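Local coordinates for protein 1-pyrroline-5-carboxylate dehydrogenase (Thermus thermophilus, PDB 1UZB) that probably oxidises the ring-opened, aldehyde form of 1-pyrroline-5-carboxylate to glutamate, as a member of the aldehyde dehydrogenase family, at residues E117-L120 with V121-G125; S55-P58 with S59-S62; G273-A276 with P277-W281. All coordinates share one frame; numbering follows the deposited sequence.

Contacts 1 and 2 are neighbours, with centres about 10 Å apart. Contact 1 is the last two turns of helix 113-124 and the glycine after it. Contact 2 is the turn that follows strand 52-57. They meet where S55 OG lies 2.6 Å from E123 OE1, a probable hydrogen bond, and where P58 CD packs 3.3 Å from E123 O. Contact 3 is remote from both. Its centre lies about 40 Å from that of contact 1 and about 41 Å from that of contact 2, and contacts 1 and 3 fall on opposite sides of the chain's centre. Residues 273-281 border a second subunit and a bound methylpentanediol, which probably came from the crystallisation liquor.

Contact 1 of 3, residues E117-L120 with V121-G125; sequences EATL and VYEVG
T119 O accepts the backbone N-H of E123, with E123 N 2.8 Å away. It is the shortest of four successive helical bonds here. The others run from V121 N to E117 O, from Y122 N to A118 O, and from V124 N to L120 O. Side chains lie close to the same carbonyls. V124 chi1 of -62° sets CG1 anti to the carbonyl carbon and leaves CG2 between the backbone N and the carbonyl carbon. V124 CG2 lies 3.2 Å from L120 O and 4.0 Å from L120 CD2. These two side chains lie side by side and point the same way. The ring of Y122 comes obliquely to A118 O, with CD1 3.3 Å away. V121 CG2 lies 3.3 Å from E117 O. At G125 the chain leaves helical geometry with phi 70°.

The carboxylate of E123 is held outside these turns by S55 OG and by the backbone N-H groups of V214 and V215. These amides, at the start of helix 213-226, probably stabilise its negative charge. The turns are buried. A118 packs on helix 17-32, L120 on helix 128-149, and T119 on helix 213-226, while strand 52-57 supplies S55.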
ATOM      1  N   GLU A 117       3.512  -9.301 -40.519  1.00  5.83           N
ATOM      2  CA  GLU A 117       4.881  -9.800 -40.576  1.00  6.52           C
ATOM      3  C   GLU A 117       5.299 -10.008 -42.031  1.00  5.85           C
ATOM      4  O   GLU A 117       6.386  -9.598 -42.437  1.00  6.22           O
ATOM      5  CB  GLU A 117       5.004 -11.123 -39.814  1.00  7.29           C
ATOM      6  CG  GLU A 117       4.706 -11.024 -38.322  1.00  8.12           C
ATOM      7  CD  GLU A 117       4.649 -12.381 -37.652  1.00  8.69           C
ATOM      8  OE1 GLU A 117       4.644 -13.398 -38.375  1.00  9.69           O
ATOM      9  OE2 GLU A 117       4.601 -12.432 -36.403  1.00  9.23           O
ATOM     10  N   ALA A 118       4.423 -10.636 -42.814  1.00  5.57           N
ATOM     11  CA  ALA A 118       4.702 -10.896 -44.222  1.00  5.95           C
ATOM     12  C   ALA A 118       4.890  -9.596 -44.994  1.00  5.76           C
ATOM     13  O   ALA A 118       5.704  -9.523 -45.917  1.00  6.91           O
ATOM     14  CB  ALA A 118       3.568 -11.708 -44.834  1.00  6.93           C
ATOM     15  N   THR A 119       4.139  -8.567 -44.616  1.00  5.56           N
ATOM     16  CA  THR A 119       4.247  -7.283 -45.292  1.00  5.89           C
ATOM     17  C   THR A 119       5.615  -6.669 -44.989  1.00  6.46           C
ATOM     18  O   THR A 119       6.221  -6.040 -45.852  1.00  7.27           O
ATOM     19  CB  THR A 119       3.115  -6.324 -44.867  1.00  6.09           C
ATOM     20  OG1 THR A 119       1.850  -6.949 -45.115  1.00  8.19           O
ATOM     21  CG2 THR A 119       3.183  -5.032 -45.669  1.00  9.01           C
ATOM     22  N   LEU A 120       6.106  -6.865 -43.769  1.00  6.32           N
ATOM     23  CA  LEU A 120       7.424  -6.355 -43.390  1.00  6.26           C
ATOM     24  C   LEU A 120       8.518  -7.082 -44.168  1.00  5.86           C
ATOM     25  O   LEU A 120       9.504  -6.479 -44.592  1.00  6.37           O
ATOM     26  CB  LEU A 120       7.666  -6.551 -41.891  1.00  6.62           C
ATOM     27  CG  LEU A 120       6.920  -5.608 -40.948  1.00  5.59           C
ATOM     28  CD1 LEU A 120       7.139  -6.061 -39.515  1.00  6.36           C
ATOM     29  CD2 LEU A 120       7.412  -4.179 -41.139  1.00  7.27           C
ATOM     30  N   VAL A 121       8.347  -8.390 -44.332  1.00  5.51           N
ATOM     31  CA  VAL A 121       9.310  -9.194 -45.070  1.00  5.86           C
ATOM     32  C   VAL A 121       9.491  -8.624 -46.475  1.00  6.68           C
ATOM     33  O   VAL A 121      10.614  -8.377 -46.918  1.00  7.20           O
ATOM     34  CB  VAL A 121       8.832 -10.666 -45.173  1.00  5.72           C
ATOM     35  CG1 VAL A 121       9.711 -11.438 -46.147  1.00  6.25           C
ATOM     36  CG2 VAL A 121       8.865 -11.322 -43.796  1.00  5.68           C
ATOM     37  N   TYR A 122       8.377  -8.403 -47.167  1.00  6.62           N
ATOM     38  CA  TYR A 122       8.419  -7.884 -48.528  1.00  6.33           C
ATOM     39  C   TYR A 122       8.710  -6.398 -48.687  1.00  6.59           C
ATOM     40  O   TYR A 122       9.428  -6.018 -49.614  1.00  7.27           O
ATOM     41  CB  TYR A 122       7.112  -8.216 -49.259  1.00  6.96           C
ATOM     42  CG  TYR A 122       6.972  -9.679 -49.606  1.00  6.92           C
ATOM     43  CD1 TYR A 122       5.929 -10.444 -49.089  1.00  7.81           C
ATOM     44  CD2 TYR A 122       7.901 -10.304 -50.439  1.00  7.73           C
ATOM     45  CE1 TYR A 122       5.814 -11.799 -49.392  1.00  9.38           C
ATOM     46  CE2 TYR A 122       7.797 -11.655 -50.747  1.00  8.77           C
ATOM     47  CZ  TYR A 122       6.751 -12.394 -50.220  1.00  9.92           C
ATOM     48  OH  TYR A 122       6.648 -13.732 -50.522  1.00 13.43           O
ATOM     49  N   GLU A 123       8.180  -5.557 -47.800  1.00  5.79           N
ATOM     50  CA  GLU A 123       8.397  -4.120 -47.949  1.00  6.09           C
ATOM     51  C   GLU A 123       9.724  -3.567 -47.434  1.00  5.99           C
ATOM     52  O   GLU A 123      10.283  -2.649 -48.043  1.00  6.00           O
ATOM     53  CB  GLU A 123       7.253  -3.314 -47.323  1.00  6.94           C
ATOM     54  CG  GLU A 123       7.279  -1.857 -47.783  1.00  8.01           C
ATOM     55  CD  GLU A 123       6.114  -1.022 -47.281  1.00  8.79           C
ATOM     56  OE1 GLU A 123       5.812   0.005 -47.932  1.00  8.91           O
ATOM     57  OE2 GLU A 123       5.511  -1.375 -46.242  1.00 10.07           O
ATOM     58  N   VAL A 124      10.224  -4.098 -46.317  1.00  6.03           N
ATOM     59  CA  VAL A 124      11.491  -3.606 -45.784  1.00  6.42           C
ATOM     60  C   VAL A 124      12.595  -4.655 -45.650  1.00  6.51           C
ATOM     61  O   VAL A 124      13.654  -4.381 -45.091  1.00  6.91           O
ATOM     62  CB  VAL A 124      11.309  -2.862 -44.431  1.00  7.24           C
ATOM     63  CG1 VAL A 124      10.416  -1.644 -44.629  1.00  7.22           C
ATOM     64  CG2 VAL A 124      10.728  -3.791 -43.385  1.00  7.39           C
ATOM     65  N   GLY A 125      12.344  -5.858 -46.160  1.00  6.36           N
ATOM     66  CA  GLY A 125      13.363  -6.892 -46.141  1.00  6.18           C
ATOM     67  C   GLY A 125      13.771  -7.537 -44.835  1.00  5.79           C
ATOM     68  O   GLY A 125      14.940  -7.900 -44.658  1.00  6.92           O
TER

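Contact 2 of 3, residues S55-P58 with S59-S62; sequences SLNP and SAPS
N57 and S59 are brought together by two side-chain torsions. In N57, CG lies anti to the backbone N (chi1 176°), which carries OD1 forward to the backbone N of S59. In S59, OG stands beside its own backbone N (chi1 -67°), on the side of N57 OD1.

N57 OD1 accepts the backbone N-H of S59, with S59 N 2.8 Å away. The donor does not lie on a lone pair. It stands above the carbonyl plane, 47° out of it. S59 CB follows closely, 3.3 Å from N57 OD1. Water 1 lies 2.7 Å from N57 OD1, placed to donate to it, though it has more acceptors in reach than protons to give. The same water is hydrogen-bonded to S59 OG, and so joins the two side chains. S59 OG also bonds to A354 N, and N57 ND2 bonds to E63 OE1. Both ends of the N57 amide are therefore engaged, which should fix its rotation.

The backbone closes the turn as well. A60 N donates to N57 O at 2.9 Å, although the position of N57 O is less certain. L56 reaches across to the far arm. L56 CD1 and L56 CD2 both face P61 O from one side, at 3.5 and 3.6 Å. This contact is apolar carbon against a carbonyl oxygen. Outside the turn, P58 rests on P362, and P61 rests on E395 and Y397.

The bond from S59 N to N57 OD1 makes an Asx turn with proline in its middle position. It is laid over a type I beta turn from N57 to A60. Together they begin the hairpin connection between the antiparallel strands 52-57 and 64-69, which are neighbours in a four-stranded mixed sheet.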
ATOM      1  N   SER A  55       6.149   1.801 -53.477  1.00 10.04           N
ATOM      2  CA  SER A  55       6.936   1.101 -52.470  1.00 10.32           C
ATOM      3  C   SER A  55       7.485  -0.161 -53.122  1.00 10.83           C
ATOM      4  O   SER A  55       6.728  -1.015 -53.580  1.00 11.78           O
ATOM      5  CB  SER A  55       6.074   0.734 -51.263  1.00 11.53           C
ATOM      6  OG  SER A  55       6.866   0.121 -50.260  1.00 13.58           O
ATOM      7  N   LEU A  56       8.808  -0.267 -53.157  1.00 10.26           N
ATOM      8  CA  LEU A  56       9.471  -1.402 -53.785  1.00 11.14           C
ATOM      9  C   LEU A  56       9.925  -2.490 -52.821  1.00  9.85           C
ATOM     10  O   LEU A  56      10.073  -2.264 -51.620  1.00 10.64           O
ATOM     11  CB  LEU A  56      10.682  -0.910 -54.577  1.00 12.42           C
ATOM     12  CG  LEU A  56      10.418   0.194 -55.604  1.00 15.16           C
ATOM     13  CD1 LEU A  56      11.728   0.634 -56.232  1.00 16.12           C
ATOM     14  CD2 LEU A  56       9.456  -0.312 -56.664  1.00 15.96           C
ATOM     15  N   ASN A  57      10.137  -3.677 -53.373  1.00  8.60           N
ATOM     16  CA  ASN A  57      10.610  -4.831 -52.617  1.00  8.30           C
ATOM     17  C   ASN A  57      12.137  -4.743 -52.661  1.00  7.78           C
ATOM     18  O   ASN A  57      12.737  -4.916 -53.716  1.00  7.12           O
ATOM     19  CB  ASN A  57      10.130  -6.110 -53.308  1.00  8.06           C
ATOM     20  CG  ASN A  57      10.645  -7.369 -52.647  1.00  9.42           C
ATOM     21  OD1 ASN A  57      11.486  -7.322 -51.751  1.00  8.02           O
ATOM     22  ND2 ASN A  57      10.148  -8.512 -53.100  1.00  8.55           N
ATOM     23  N   PRO A  58      12.791  -4.477 -51.520  1.00  5.75           N
ATOM     24  CA  PRO A  58      14.256  -4.375 -51.522  1.00  6.14           C
ATOM     25  C   PRO A  58      14.987  -5.660 -51.898  1.00  6.25           C
ATOM     26  O   PRO A  58      16.180  -5.630 -52.207  1.00  7.00           O
ATOM     27  CB  PRO A  58      14.576  -3.901 -50.107  1.00  6.33           C
ATOM     28  CG  PRO A  58      13.461  -4.496 -49.290  1.00  6.70           C
ATOM     29  CD  PRO A  58      12.245  -4.261 -50.168  1.00  6.17           C
ATOM     30  N   SER A  59      14.277  -6.783 -51.866  1.00  6.64           N
ATOM     31  CA  SER A  59      14.864  -8.068 -52.229  1.00  5.63           C
ATOM     32  C   SER A  59      14.796  -8.283 -53.742  1.00  8.23           C
ATOM     33  O   SER A  59      15.499  -9.132 -54.288  1.00  9.79           O
ATOM     34  CB  SER A  59      14.138  -9.212 -51.514  1.00  6.20           C
ATOM     35  OG  SER A  59      14.368  -9.162 -50.116  1.00  6.75           O
ATOM     36  N   ALA A  60      13.942  -7.505 -54.398  1.00  8.62           N
ATOM     37  CA  ALA A  60      13.742  -7.558 -55.851  1.00  9.41           C
ATOM     38  C   ALA A  60      13.055  -6.235 -56.190  1.00  9.92           C
ATOM     39  O   ALA A  60      11.843  -6.191 -56.407  1.00  8.98           O
ATOM     40  CB  ALA A  60      12.843  -8.734 -56.216  1.00  9.91           C
ATOM     41  N   PRO A  61      13.832  -5.140 -56.248  1.00 11.09           N
ATOM     42  CA  PRO A  61      13.326  -3.794 -56.540  1.00 12.34           C
ATOM     43  C   PRO A  61      12.509  -3.545 -57.798  1.00 12.41           C
ATOM     44  O   PRO A  61      11.977  -2.453 -57.967  1.00 12.83           O
ATOM     45  CB  PRO A  61      14.584  -2.926 -56.465  1.00 13.81           C
ATOM     46  CG  PRO A  61      15.666  -3.858 -56.871  1.00 15.08           C
ATOM     47  CD  PRO A  61      15.302  -5.132 -56.149  1.00 11.99           C
ATOM     48  N   SER A  62      12.403  -4.537 -58.673  1.00 12.70           N
ATOM     49  CA  SER A  62      11.602  -4.370 -59.880  1.00 13.89           C
ATOM     50  C   SER A  62      10.146  -4.652 -59.515  1.00 14.19           C
ATOM     51  O   SER A  62       9.229  -4.346 -60.279  1.00 15.41           O
ATOM     52  CB  SER A  62      12.061  -5.339 -60.975  1.00 14.59           C
ATOM     53  OG  SER A  62      11.881  -6.687 -60.576  1.00 16.82           O
TER
HETATM   54  O   HOH W   1      11.873  -8.416 -49.283  1.00  7.47           O

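Contact 3 of 3, residues G273-A276 with P277-W281; sequences GRLA and PGQTW
A type II beta turn from A276 to Q279 reverses the loop between helix 262-272 and strand 284-288. A276 O accepts the backbone N-H of Q279, with Q279 N 2.9 Å away. G278 occupies the third position with phi 88°. Glycine with positive phi here is characteristic of a type II turn.

The side chain of Q279 stretches across the turn. Its CG is anti to the backbone N (chi1 -169°) and the chain stays extended beyond it. Q279 OE1 accepts the backbone N-H of A276, with A276 N 3.0 Å away and well above the amide's carbonyl plane. Q279 OE1 also lies 3.3 Å from A276 CB. On the other end, Q279 NE2 donates to W281 O at 2.9 Å, in an almost straight bond in the amide plane. Water 2 adds a weak link from Q279 NE2 to R274 O.

L275 crosses the Q279 stem at an angle, with L275 CD1 3.6 Å from Q279 CB. L275 also packs on L266 of the second subunit, and Q279 O is hydrogen-bonded to a methylpentanediol, probably from the crystallisation liquor. W281 NE1 is tied to I253 O.

The amide oxygen of Q279 serves a backbone donor and its nitrogen a backbone acceptor. A flipped amide would lose both bonds, so the buried Q279 side chain probably keeps one orientation and pins both arms of the loop.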
ATOM      1  N   GLY A 273      12.107  24.849 -31.419  1.00  8.15           N
ATOM      2  CA  GLY A 273      12.446  25.889 -30.463  1.00  8.10           C
ATOM      3  C   GLY A 273      12.041  27.285 -30.896  1.00  8.19           C
ATOM      4  O   GLY A 273      12.093  28.221 -30.097  1.00  8.89           O
ATOM      5  N   ARG A 274      11.635  27.429 -32.155  1.00  9.21           N
ATOM      6  CA  ARG A 274      11.232  28.727 -32.684  1.00  9.25           C
ATOM      7  C   ARG A 274       9.731  28.963 -32.564  1.00 10.04           C
ATOM      8  O   ARG A 274       8.933  28.024 -32.597  1.00  9.18           O
ATOM      9  CB  ARG A 274      11.632  28.850 -34.158  1.00 11.11           C
ATOM     10  CG  ARG A 274      13.124  28.707 -34.419  1.00 13.98           C
ATOM     11  CD  ARG A 274      13.497  29.234 -35.797  1.00 20.69           C
ATOM     12  NE  ARG A 274      12.885  28.471 -36.881  1.00 23.63           N
ATOM     13  CZ  ARG A 274      13.245  27.239 -37.229  1.00 26.00           C
ATOM     14  NH1 ARG A 274      12.627  26.622 -38.226  1.00 26.15           N
ATOM     15  NH2 ARG A 274      14.229  26.623 -36.585  1.00 26.95           N
ATOM     16  N   LEU A 275       9.353  30.228 -32.422  1.00  9.23           N
ATOM     17  CA  LEU A 275       7.948  30.596 -32.332  1.00  9.75           C
ATOM     18  C   LEU A 275       7.487  30.993 -33.732  1.00 10.57           C
ATOM     19  O   LEU A 275       7.826  32.074 -34.221  1.00 10.52           O
ATOM     20  CB  LEU A 275       7.757  31.783 -31.380  1.00  9.71           C
ATOM     21  CG  LEU A 275       6.305  32.170 -31.079  1.00  8.84           C
ATOM     22  CD1 LEU A 275       5.705  31.179 -30.085  1.00  9.44           C
ATOM     23  CD2 LEU A 275       6.255  33.581 -30.510  1.00 10.63           C
ATOM     24  N   ALA A 276       6.737  30.111 -34.386  1.00 10.76           N
ATOM     25  CA  ALA A 276       6.230  30.404 -35.720  1.00 11.41           C
ATOM     26  C   ALA A 276       5.253  31.566 -35.590  1.00 11.87           C
ATOM     27  O   ALA A 276       4.673  31.779 -34.529  1.00  9.94           O
ATOM     28  CB  ALA A 276       5.523  29.184 -36.296  1.00 10.84           C
ATOM     29  N   PRO A 277       5.066  32.344 -36.664  1.00 12.32           N
ATOM     30  CA  PRO A 277       4.136  33.474 -36.591  1.00 12.78           C
ATOM     31  C   PRO A 277       2.738  33.054 -36.139  1.00 10.96           C
ATOM     32  O   PRO A 277       2.118  32.184 -36.751  1.00 11.39           O
ATOM     33  CB  PRO A 277       4.150  34.019 -38.017  1.00 13.06           C
ATOM     34  CG  PRO A 277       5.557  33.737 -38.458  1.00 15.34           C
ATOM     35  CD  PRO A 277       5.775  32.327 -37.956  1.00 13.87           C
ATOM     36  N   GLY A 278       2.252  33.671 -35.066  1.00 10.32           N
ATOM     37  CA  GLY A 278       0.928  33.357 -34.553  1.00  9.96           C
ATOM     38  C   GLY A 278       0.880  32.219 -33.546  1.00  9.06           C
ATOM     39  O   GLY A 278      -0.165  31.956 -32.958  1.00  9.71           O
ATOM     40  N   GLN A 279       2.009  31.547 -33.343  1.00  8.88           N
ATOM     41  CA  GLN A 279       2.088  30.426 -32.412  1.00  8.78           C
ATOM     42  C   GLN A 279       1.831  30.891 -30.978  1.00  7.89           C
ATOM     43  O   GLN A 279       2.354  31.919 -30.549  1.00  8.35           O
ATOM     44  CB  GLN A 279       3.468  29.784 -32.531  1.00  7.31           C
ATOM     45  CG  GLN A 279       3.631  28.448 -31.838  1.00  6.74           C
ATOM     46  CD  GLN A 279       4.986  27.848 -32.137  1.00  8.08           C
ATOM     47  OE1 GLN A 279       5.371  27.720 -33.303  1.00  7.42           O
ATOM     48  NE2 GLN A 279       5.725  27.486 -31.094  1.00  7.74           N
ATOM     49  N   THR A 280       1.042  30.118 -30.233  1.00  7.93           N
ATOM     50  CA  THR A 280       0.695  30.485 -28.862  1.00  8.58           C
ATOM     51  C   THR A 280       1.150  29.509 -27.779  1.00  7.54           C
ATOM     52  O   THR A 280       0.514  29.390 -26.730  1.00  8.76           O
ATOM     53  CB  THR A 280      -0.824  30.688 -28.724  1.00 10.44           C
ATOM     54  OG1 THR A 280      -1.502  29.501 -29.149  1.00 12.99           O
ATOM     55  CG2 THR A 280      -1.282  31.865 -29.577  1.00 12.53           C
ATOM     56  N   TRP A 281       2.252  28.814 -28.030  1.00  7.10           N
ATOM     57  CA  TRP A 281       2.791  27.878 -27.053  1.00  6.19           C
ATOM     58  C   TRP A 281       4.229  27.530 -27.370  1.00  6.42           C
ATOM     59  O   TRP A 281       4.739  27.861 -28.445  1.00  7.28           O
ATOM     60  CB  TRP A 281       1.967  26.582 -27.013  1.00  6.35           C
ATOM     61  CG  TRP A 281       1.783  25.911 -28.352  1.00  5.91           C
ATOM     62  CD1 TRP A 281       2.757  25.402 -29.170  1.00  6.67           C
ATOM     63  CD2 TRP A 281       0.539  25.676 -29.018  1.00  5.73           C
ATOM     64  NE1 TRP A 281       2.190  24.863 -30.304  1.00  6.51           N
ATOM     65  CE2 TRP A 281       0.830  25.018 -30.234  1.00  6.21           C
ATOM     66  CE3 TRP A 281      -0.796  25.954 -28.702  1.00  7.14           C
ATOM     67  CZ2 TRP A 281      -0.170  24.636 -31.138  1.00  6.54           C
ATOM     68  CZ3 TRP A 281      -1.789  25.574 -29.603  1.00  7.94           C
ATOM     69  CH2 TRP A 281      -1.469  24.922 -30.805  1.00  8.33           C
TER
HETATM   70  O   HOH W   2       8.146  26.516 -29.676  1.00  7.94           O